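Local structure of carbohydrate kinase, FGGY (Novosphingobium aromaticivorans, 3H6E) at residues A[132-137]-A[190-195]; A[146-151]-A[197-202]. The protein probably acts as a carbohydrate kinase of the FGGY family, transferring phosphate to a sugar substrate. All coordinates share one frame; numbering follows the deposited sequence.

Contact 1 of 2, residues A[132-137]-A[190-195]; sequences QLWWLD and KRLGWA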
ATOM      1  N   GLN A 132     -18.851   2.859  -0.869  1.00 24.58           N
ATOM      2  CA  GLN A 132     -19.507   1.691  -0.294  1.00 25.51           C
ATOM      3  C   GLN A 132     -20.584   2.123   0.692  1.00 25.90           C
ATOM      4  O   GLN A 132     -21.728   1.686   0.601  1.00 26.10           O
ATOM      5  CB  GLN A 132     -18.490   0.803   0.421  1.00 26.02           C
ATOM      6  CG  GLN A 132     -17.360   0.305  -0.446  1.00 25.71           C
ATOM      7  CD  GLN A 132     -16.517  -0.726   0.264  1.00 25.73           C
ATOM      8  OE1 GLN A 132     -15.301  -0.780   0.087  1.00 26.22           O
ATOM      9  NE2 GLN A 132     -17.159  -1.548   1.083  1.00 27.50           N
ATOM     10  N   LEU A 133     -20.198   2.977   1.636  1.00 24.87           N
ATOM     11  CA  LEU A 133     -21.121   3.538   2.616  1.00 26.39           C
ATOM     12  C   LEU A 133     -22.323   4.176   1.933  1.00 28.20           C
ATOM     13  O   LEU A 133     -23.467   3.900   2.292  1.00 28.47           O
ATOM     14  CB  LEU A 133     -20.408   4.569   3.496  1.00 25.43           C
ATOM     15  CG  LEU A 133     -19.869   4.082   4.844  1.00 25.95           C
ATOM     16  CD1 LEU A 133     -19.619   2.587   4.836  1.00 24.13           C
ATOM     17  CD2 LEU A 133     -18.614   4.852   5.258  1.00 25.10           C
ATOM     18  N   TRP A 134     -22.058   5.027   0.945  1.00 26.78           N
ATOM     19  CA  TRP A 134     -23.120   5.696   0.200  1.00 27.98           C
ATOM     20  C   TRP A 134     -24.144   4.685  -0.297  1.00 28.17           C
ATOM     21  O   TRP A 134     -25.341   4.820  -0.050  1.00 27.97           O
ATOM     22  CB  TRP A 134     -22.532   6.455  -0.988  1.00 28.02           C
ATOM     23  CG  TRP A 134     -23.537   7.258  -1.752  1.00 30.01           C
ATOM     24  CD1 TRP A 134     -24.206   6.877  -2.883  1.00 29.85           C
ATOM     25  CD2 TRP A 134     -23.986   8.583  -1.448  1.00 30.09           C
ATOM     26  NE1 TRP A 134     -25.041   7.881  -3.296  1.00 30.59           N
ATOM     27  CE2 TRP A 134     -24.928   8.940  -2.432  1.00 32.13           C
ATOM     28  CE3 TRP A 134     -23.685   9.503  -0.438  1.00 29.17           C
ATOM     29  CZ2 TRP A 134     -25.571  10.180  -2.437  1.00 31.23           C
ATOM     30  CZ3 TRP A 134     -24.321  10.732  -0.447  1.00 29.44           C
ATOM     31  CH2 TRP A 134     -25.254  11.060  -1.439  1.00 30.98           C
ATOM     32  N   TRP A 135     -23.654   3.672  -1.001  1.00 27.77           N
ATOM     33  CA  TRP A 135     -24.502   2.620  -1.540  1.00 28.49           C
ATOM     34  C   TRP A 135     -25.212   1.877  -0.420  1.00 29.86           C
ATOM     35  O   TRP A 135     -26.436   1.774  -0.413  1.00 30.75           O
ATOM     36  CB  TRP A 135     -23.664   1.651  -2.375  1.00 29.80           C
ATOM     37  CG  TRP A 135     -24.466   0.723  -3.217  1.00 32.11           C
ATOM     38  CD1 TRP A 135     -25.741   0.914  -3.669  1.00 31.95           C
ATOM     39  CD2 TRP A 135     -24.036  -0.536  -3.748  1.00 34.43           C
ATOM     40  NE1 TRP A 135     -26.137  -0.156  -4.432  1.00 32.55           N
ATOM     41  CE2 TRP A 135     -25.108  -1.058  -4.501  1.00 33.38           C
ATOM     42  CE3 TRP A 135     -22.852  -1.274  -3.656  1.00 33.09           C
ATOM     43  CZ2 TRP A 135     -25.032  -2.287  -5.154  1.00 32.36           C
ATOM     44  CZ3 TRP A 135     -22.779  -2.492  -4.306  1.00 34.57           C
ATOM     45  CH2 TRP A 135     -23.863  -2.987  -5.044  1.00 34.31           C
ATOM     46  N   LEU A 136     -24.438   1.371   0.534  1.00 31.01           N
ATOM     47  CA  LEU A 136     -24.994   0.645   1.672  1.00 31.75           C
ATOM     48  C   LEU A 136     -26.145   1.389   2.353  1.00 31.07           C
ATOM     49  O   LEU A 136     -27.079   0.769   2.856  1.00 33.37           O
ATOM     50  CB  LEU A 136     -23.896   0.318   2.687  1.00 30.62           C
ATOM     51  CG  LEU A 136     -22.978  -0.840   2.294  1.00 30.74           C
ATOM     52  CD1 LEU A 136     -21.808  -0.953   3.253  1.00 28.58           C
ATOM     53  CD2 LEU A 136     -23.762  -2.144   2.242  1.00 32.74           C
ATOM     54  N   ASP A 137     -26.074   2.716   2.374  1.00 29.87           N
ATOM     55  CA  ASP A 137     -27.131   3.521   2.972  1.00 31.25           C
ATOM     56  C   ASP A 137     -28.451   3.316   2.233  1.00 34.54           C
ATOM     57  O   ASP A 137     -29.524   3.532   2.797  1.00 36.33           O
ATOM     58  CB  ASP A 137     -26.752   5.005   2.995  1.00 30.60           C
ATOM     59  CG  ASP A 137     -26.007   5.407   4.265  1.00 32.03           C
ATOM     60  OD1 ASP A 137     -26.009   4.622   5.238  1.00 31.71           O
ATOM     61  OD2 ASP A 137     -25.426   6.514   4.297  1.00 31.30           O
ATOM     62  N   LYS A 190     -18.579  13.801   8.337  1.00 25.69           N
ATOM     63  CA  LYS A 190     -19.244  14.382   9.497  1.00 26.83           C
ATOM     64  C   LYS A 190     -20.670  14.780   9.125  1.00 27.53           C
ATOM     65  O   LYS A 190     -21.631  14.403   9.796  1.00 25.41           O
ATOM     66  CB  LYS A 190     -18.466  15.596  10.010  1.00 22.65           C
ATOM     67  CG  LYS A 190     -17.192  15.231  10.747  1.00 24.71           C
ATOM     68  CD  LYS A 190     -16.350  16.451  11.088  1.00 22.46           C
ATOM     69  CE  LYS A 190     -15.203  16.057  12.017  1.00 23.43           C
ATOM     70  NZ  LYS A 190     -14.237  17.167  12.260  1.00 24.53           N
ATOM     71  N   ARG A 191     -20.782  15.528   8.033  1.00 25.43           N
ATOM     72  CA  ARG A 191     -22.052  16.019   7.513  1.00 27.87           C
ATOM     73  C   ARG A 191     -23.111  14.915   7.397  1.00 28.92           C
ATOM     74  O   ARG A 191     -24.256  15.087   7.828  1.00 25.04           O
ATOM     75  CB  ARG A 191     -21.809  16.629   6.134  1.00 29.38           C
ATOM     76  CG  ARG A 191     -22.518  17.932   5.878  1.00 29.89           C
ATOM     77  CD  ARG A 191     -22.334  18.345   4.429  1.00 32.31           C
ATOM     78  NE  ARG A 191     -22.867  17.340   3.511  1.00 33.62           N
ATOM     79  CZ  ARG A 191     -22.141  16.679   2.617  1.00 32.31           C
ATOM     80  NH1 ARG A 191     -20.842  16.918   2.503  1.00 33.27           N
ATOM     81  NH2 ARG A 191     -22.717  15.784   1.831  1.00 33.36           N
ATOM     82  N   LEU A 192     -22.719  13.788   6.805  1.00 27.43           N
ATOM     83  CA  LEU A 192     -23.633  12.680   6.545  1.00 25.30           C
ATOM     84  C   LEU A 192     -23.938  11.861   7.795  1.00 26.57           C
ATOM     85  O   LEU A 192     -24.784  10.968   7.769  1.00 28.24           O
ATOM     86  CB  LEU A 192     -23.054  11.763   5.467  1.00 25.74           C
ATOM     87  CG  LEU A 192     -22.897  12.337   4.059  1.00 28.39           C
ATOM     88  CD1 LEU A 192     -22.101  11.376   3.191  1.00 26.08           C
ATOM     89  CD2 LEU A 192     -24.253  12.640   3.432  1.00 26.73           C
ATOM     90  N   GLY A 193     -23.241  12.154   8.886  1.00 27.50           N
ATOM     91  CA  GLY A 193     -23.415  11.394  10.109  1.00 26.03           C
ATOM     92  C   GLY A 193     -22.611  10.105  10.110  1.00 27.78           C
ATOM     93  O   GLY A 193     -22.765   9.272  11.001  1.00 28.52           O
ATOM     94  N   TRP A 194     -21.747   9.937   9.111  1.00 26.60           N
ATOM     95  CA  TRP A 194     -20.902   8.749   9.035  1.00 27.40           C
ATOM     96  C   TRP A 194     -19.838   8.741  10.130  1.00 27.29           C
ATOM     97  O   TRP A 194     -19.577   7.707  10.748  1.00 25.45           O
ATOM     98  CB  TRP A 194     -20.243   8.629   7.658  1.00 26.64           C
ATOM     99  CG  TRP A 194     -21.204   8.274   6.552  1.00 29.20           C
ATOM    100  CD1 TRP A 194     -22.514   7.913   6.686  1.00 28.55           C
ATOM    101  CD2 TRP A 194     -20.913   8.214   5.148  1.00 27.95           C
ATOM    102  NE1 TRP A 194     -23.061   7.648   5.451  1.00 28.75           N
ATOM    103  CE2 TRP A 194     -22.098   7.822   4.492  1.00 28.36           C
ATOM    104  CE3 TRP A 194     -19.768   8.457   4.383  1.00 25.81           C
ATOM    105  CZ2 TRP A 194     -22.172   7.671   3.108  1.00 27.88           C
ATOM    106  CZ3 TRP A 194     -19.842   8.306   3.011  1.00 26.47           C
ATOM    107  CH2 TRP A 194     -21.037   7.917   2.387  1.00 26.59           C
ATOM    108  N   ALA A 195     -19.230   9.899  10.368  1.00 25.75           N
ATOM    109  CA  ALA A 195     -18.165  10.015  11.360  1.00 26.52           C
ATOM    110  C   ALA A 195     -18.633   9.586  12.746  1.00 25.48           C
ATOM    111  O   ALA A 195     -17.862   9.032  13.528  1.00 24.98           O
ATOM    112  CB  ALA A 195     -17.627  11.439  11.399  1.00 26.47           C
TER

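Contact 2 of 2, residues A[146-151]-A[197-202]; sequences NATLLP and RFAPIV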
ATOM      1  N   ASN A 146     -27.936   2.123  12.668  1.00 39.33           N
ATOM      2  CA  ASN A 146     -27.736   1.496  13.971  1.00 38.87           C
ATOM      3  C   ASN A 146     -26.333   0.923  14.072  1.00 39.56           C
ATOM      4  O   ASN A 146     -25.955   0.335  15.088  1.00 38.89           O
ATOM      5  CB  ASN A 146     -28.749   0.369  14.178  1.00 39.96           C
ATOM      6  CG  ASN A 146     -30.188   0.850  14.091  1.00 47.34           C
ATOM      7  OD1 ASN A 146     -31.092   0.087  13.739  1.00 47.03           O
ATOM      8  ND2 ASN A 146     -30.407   2.124  14.409  1.00 44.92           N
ATOM      9  N   ALA A 147     -25.561   1.097  13.006  1.00 38.15           N
ATOM     10  CA  ALA A 147     -24.292   0.401  12.877  1.00 34.54           C
ATOM     11  C   ALA A 147     -23.132   1.118  13.552  1.00 31.33           C
ATOM     12  O   ALA A 147     -23.081   2.343  13.595  1.00 31.02           O
ATOM     13  CB  ALA A 147     -23.975   0.159  11.409  1.00 33.77           C
ATOM     14  N   THR A 148     -22.209   0.331  14.092  1.00 30.65           N
ATOM     15  CA  THR A 148     -20.894   0.829  14.437  1.00 28.41           C
ATOM     16  C   THR A 148     -19.986   0.532  13.257  1.00 28.01           C
ATOM     17  O   THR A 148     -19.969  -0.587  12.750  1.00 28.02           O
ATOM     18  CB  THR A 148     -20.343   0.139  15.689  1.00 30.43           C
ATOM     19  OG1 THR A 148     -21.118   0.538  16.825  1.00 29.99           O
ATOM     20  CG2 THR A 148     -18.875   0.517  15.911  1.00 27.59           C
ATOM     21  N   LEU A 149     -19.255   1.538  12.800  1.00 28.23           N
ATOM     22  CA  LEU A 149     -18.364   1.356  11.663  1.00 27.32           C
ATOM     23  C   LEU A 149     -16.931   1.170  12.135  1.00 26.62           C
ATOM     24  O   LEU A 149     -16.539   1.684  13.183  1.00 26.79           O
ATOM     25  CB  LEU A 149     -18.485   2.522  10.684  1.00 24.99           C
ATOM     26  CG  LEU A 149     -19.804   2.506   9.912  1.00 26.70           C
ATOM     27  CD1 LEU A 149     -19.924   3.708   8.986  1.00 24.12           C
ATOM     28  CD2 LEU A 149     -19.936   1.204   9.134  1.00 25.91           C
ATOM     29  N   LEU A 150     -16.153   0.438  11.349  1.00 26.39           N
ATOM     30  CA  LEU A 150     -14.888  -0.080  11.830  1.00 27.05           C
ATOM     31  C   LEU A 150     -14.082  -0.664  10.671  1.00 26.77           C
ATOM     32  O   LEU A 150     -14.549  -1.569   9.975  1.00 25.82           O
ATOM     33  CB  LEU A 150     -15.183  -1.148  12.885  1.00 27.99           C
ATOM     34  CG  LEU A 150     -14.078  -1.715  13.766  1.00 29.91           C
ATOM     35  CD1 LEU A 150     -14.668  -2.388  14.987  1.00 30.74           C
ATOM     36  CD2 LEU A 150     -13.293  -2.698  12.973  1.00 29.59           C
ATOM     37  N   PRO A 151     -12.865  -0.143  10.455  1.00 26.91           N
ATOM     38  CA  PRO A 151     -12.035  -0.588   9.330  1.00 25.16           C
ATOM     39  C   PRO A 151     -11.782  -2.095   9.349  1.00 25.55           C
ATOM     40  O   PRO A 151     -11.892  -2.728  10.394  1.00 25.29           O
ATOM     41  CB  PRO A 151     -10.720   0.173   9.545  1.00 25.16           C
ATOM     42  CG  PRO A 151     -11.101   1.369  10.347  1.00 25.14           C
ATOM     43  CD  PRO A 151     -12.200   0.902  11.252  1.00 26.45           C
ATOM     44  N   ARG A 197     -20.698   7.270  13.429  1.00 25.47           N
ATOM     45  CA  ARG A 197     -20.910   5.826  13.483  1.00 27.21           C
ATOM     46  C   ARG A 197     -19.625   5.041  13.760  1.00 27.23           C
ATOM     47  O   ARG A 197     -19.683   3.874  14.147  1.00 28.38           O
ATOM     48  CB  ARG A 197     -21.523   5.325  12.178  1.00 26.73           C
ATOM     49  CG  ARG A 197     -22.844   5.967  11.796  1.00 28.11           C
ATOM     50  CD  ARG A 197     -23.292   5.435  10.441  1.00 29.37           C
ATOM     51  NE  ARG A 197     -24.489   6.093   9.930  1.00 34.01           N
ATOM     52  CZ  ARG A 197     -25.006   5.859   8.728  1.00 35.67           C
ATOM     53  NH1 ARG A 197     -24.425   4.986   7.911  1.00 32.08           N
ATOM     54  NH2 ARG A 197     -26.101   6.498   8.337  1.00 35.41           N
ATOM     55  N   PHE A 198     -18.474   5.674  13.556  1.00 24.29           N
ATOM     56  CA  PHE A 198     -17.187   4.990  13.700  1.00 26.67           C
ATOM     57  C   PHE A 198     -16.766   4.700  15.143  1.00 26.10           C
ATOM     58  O   PHE A 198     -16.952   5.519  16.045  1.00 26.21           O
ATOM     59  CB  PHE A 198     -16.081   5.764  12.975  1.00 24.81           C
ATOM     60  CG  PHE A 198     -15.957   5.416  11.519  1.00 25.33           C
ATOM     61  CD1 PHE A 198     -15.084   4.424  11.106  1.00 25.17           C
ATOM     62  CD2 PHE A 198     -16.721   6.070  10.565  1.00 24.64           C
ATOM     63  CE1 PHE A 198     -14.968   4.095   9.771  1.00 23.51           C
ATOM     64  CE2 PHE A 198     -16.611   5.744   9.227  1.00 22.98           C
ATOM     65  CZ  PHE A 198     -15.732   4.752   8.830  1.00 21.76           C
ATOM     66  N   ALA A 199     -16.191   3.519  15.345  1.00 26.11           N
ATOM     67  CA  ALA A 199     -15.601   3.161  16.626  1.00 26.14           C
ATOM     68  C   ALA A 199     -14.493   4.149  16.980  1.00 26.59           C
ATOM     69  O   ALA A 199     -13.798   4.644  16.093  1.00 26.00           O
ATOM     70  CB  ALA A 199     -15.055   1.755  16.570  1.00 26.67           C
ATOM     71  N   PRO A 200     -14.330   4.445  18.280  1.00 27.21           N
ATOM     72  CA  PRO A 200     -13.349   5.441  18.723  1.00 27.28           C
ATOM     73  C   PRO A 200     -11.974   5.182  18.127  1.00 25.31           C
ATOM     74  O   PRO A 200     -11.502   4.044  18.133  1.00 26.64           O
ATOM     75  CB  PRO A 200     -13.319   5.250  20.241  1.00 27.57           C
ATOM     76  CG  PRO A 200     -14.678   4.733  20.568  1.00 29.83           C
ATOM     77  CD  PRO A 200     -15.069   3.855  19.410  1.00 28.16           C
ATOM     78  N   ILE A 201     -11.347   6.227  17.603  1.00 23.88           N
ATOM     79  CA  ILE A 201     -10.027   6.098  16.998  1.00 25.90           C
ATOM     80  C   ILE A 201      -8.943   5.837  18.038  1.00 25.91           C
ATOM     81  O   ILE A 201      -8.882   6.495  19.080  1.00 25.75           O
ATOM     82  CB  ILE A 201      -9.654   7.339  16.164  1.00 24.68           C
ATOM     83  CG1 ILE A 201     -10.430   7.338  14.843  1.00 24.43           C
ATOM     84  CG2 ILE A 201      -8.155   7.370  15.906  1.00 23.03           C
ATOM     85  CD1 ILE A 201     -10.229   8.585  14.005  1.00 23.72           C
ATOM     86  N   VAL A 202      -8.096   4.861  17.737  1.00 25.48           N
ATOM     87  CA  VAL A 202      -7.001   4.460  18.612  1.00 26.83           C
ATOM     88  C   VAL A 202      -5.729   4.378  17.776  1.00 26.52           C
ATOM     89  O   VAL A 202      -5.794   4.330  16.545  1.00 27.60           O
ATOM     90  CB  VAL A 202      -7.316   3.102  19.288  1.00 26.64           C
ATOM     91  CG1 VAL A 202      -6.122   2.173  19.280  1.00 26.05           C
ATOM     92  CG2 VAL A 202      -7.843   3.316  20.697  1.00 25.91           C
TER

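Contact 1 of 2, residues A[132-137]-A[190-195]
L133 and W194 meet flat side to aliphatic chain where the loop closing helix 187-191 runs against helix 129-139. The former helix ends in a Schellman motif, with G193 at positive phi, and the turn sets the indole of W194 against the neighbouring helix, one face on L133 and its edge toward W134 and D137. L133 CB sits over the six-membered ring of W194, 3.5 Å from its centroid and 11° off the normal, a CH-pi contact; the leucine runs past the indole in the opposite direction, bringing CD2 to 3.9 Å from W194 CE3. On the other face of the indole lies L192 CD1, 3.5 Å above the plane and, like L133 CB, displaced toward the rim, so W194 is sandwiched between two leucines.

With CG anti to the backbone N (chi1 -176°), the W134 ring crosses W194 obliquely, and W194 CH2 meets it at its edge. W134 CB lies in the indole plane, 4.0 Å from W194 CH2, and L192 CD1 approaches the edge of the W134 ring at CZ3, 4.3 Å away. Y108 of helix 102-109 touches both tryptophans.

The hydrogen bond of the ring nitrogen helps to fix the indole's rotation. D137, one turn further along the helix than L133, offers a carboxylate tilted 53° to the ring plane, and its OD1 is engaged by R197. W194 NE1 donates to D137 OD2 at 2.9 Å; the nitrogen approaches OD2 on its syn side, somewhat out of the carboxylate plane, while OD2 lies almost in the plane of the indole.

Contact 2 of 2, residues A[146-151]-A[197-202]
L149 CB stands squarely over the centre of the F198 ring, 3.7 Å from the centroid and practically on its normal, a CH-pi contact at the middle of a buried patch. L149 CD1 continues across the same ring to CE2 at 3.9 Å, while P151 CD approaches the ring edge at CE1 and F185 meets the phenyl from outside the two segments. With an alanine at F198, L149 CB is likely to lose the ring face it rests on, and a gap would probably open beside P151 and F185.

Further out, R197 lies alongside L149, pointing the same way, with R197 CB 3.9 Å from L149 CD1. Its extended chain carries the guanidinium away from this strand to D137. A199 CB packs near T148 CG2.

The backbones close the polar edge. L149 N gives a hydrogen bond of 2.7 Å to R197 O, reaching it from above the carbonyl plane, and A199 N returns one of 2.9 Å to L149 O, nearly straight on to the carbonyl. T148 and L150 bond to strand 81-85 instead. This pattern is a single parallel beta bridge, L149 with F198, docked on the outer edge of a small antiparallel sheet.

Contacts 1 and 2 have centres about 12 Å apart on the same side of the chain's centre, both in the N-terminal FGGY domain. Along the sequence their segments alternate: 132-137, 146-151, 190-195, then 197-202. Helix 129-139 and strand 148-151 therefore receive two successive pieces of chain, the end of helix 187-191 with its turn, then the run leading to strand 201-202. The contacts also touch directly, through the D137 OD1 to R197 NH1 salt bridge of 3.1 Å and the packing of L133 CD2 on L149 CD1 at 4.1 Å. Strand 81-85 lies against both, with I81 beside L133 and F198, so helix 129-139, the small sheet and the run after helix 187-191 pack against one another within this part of the kinase.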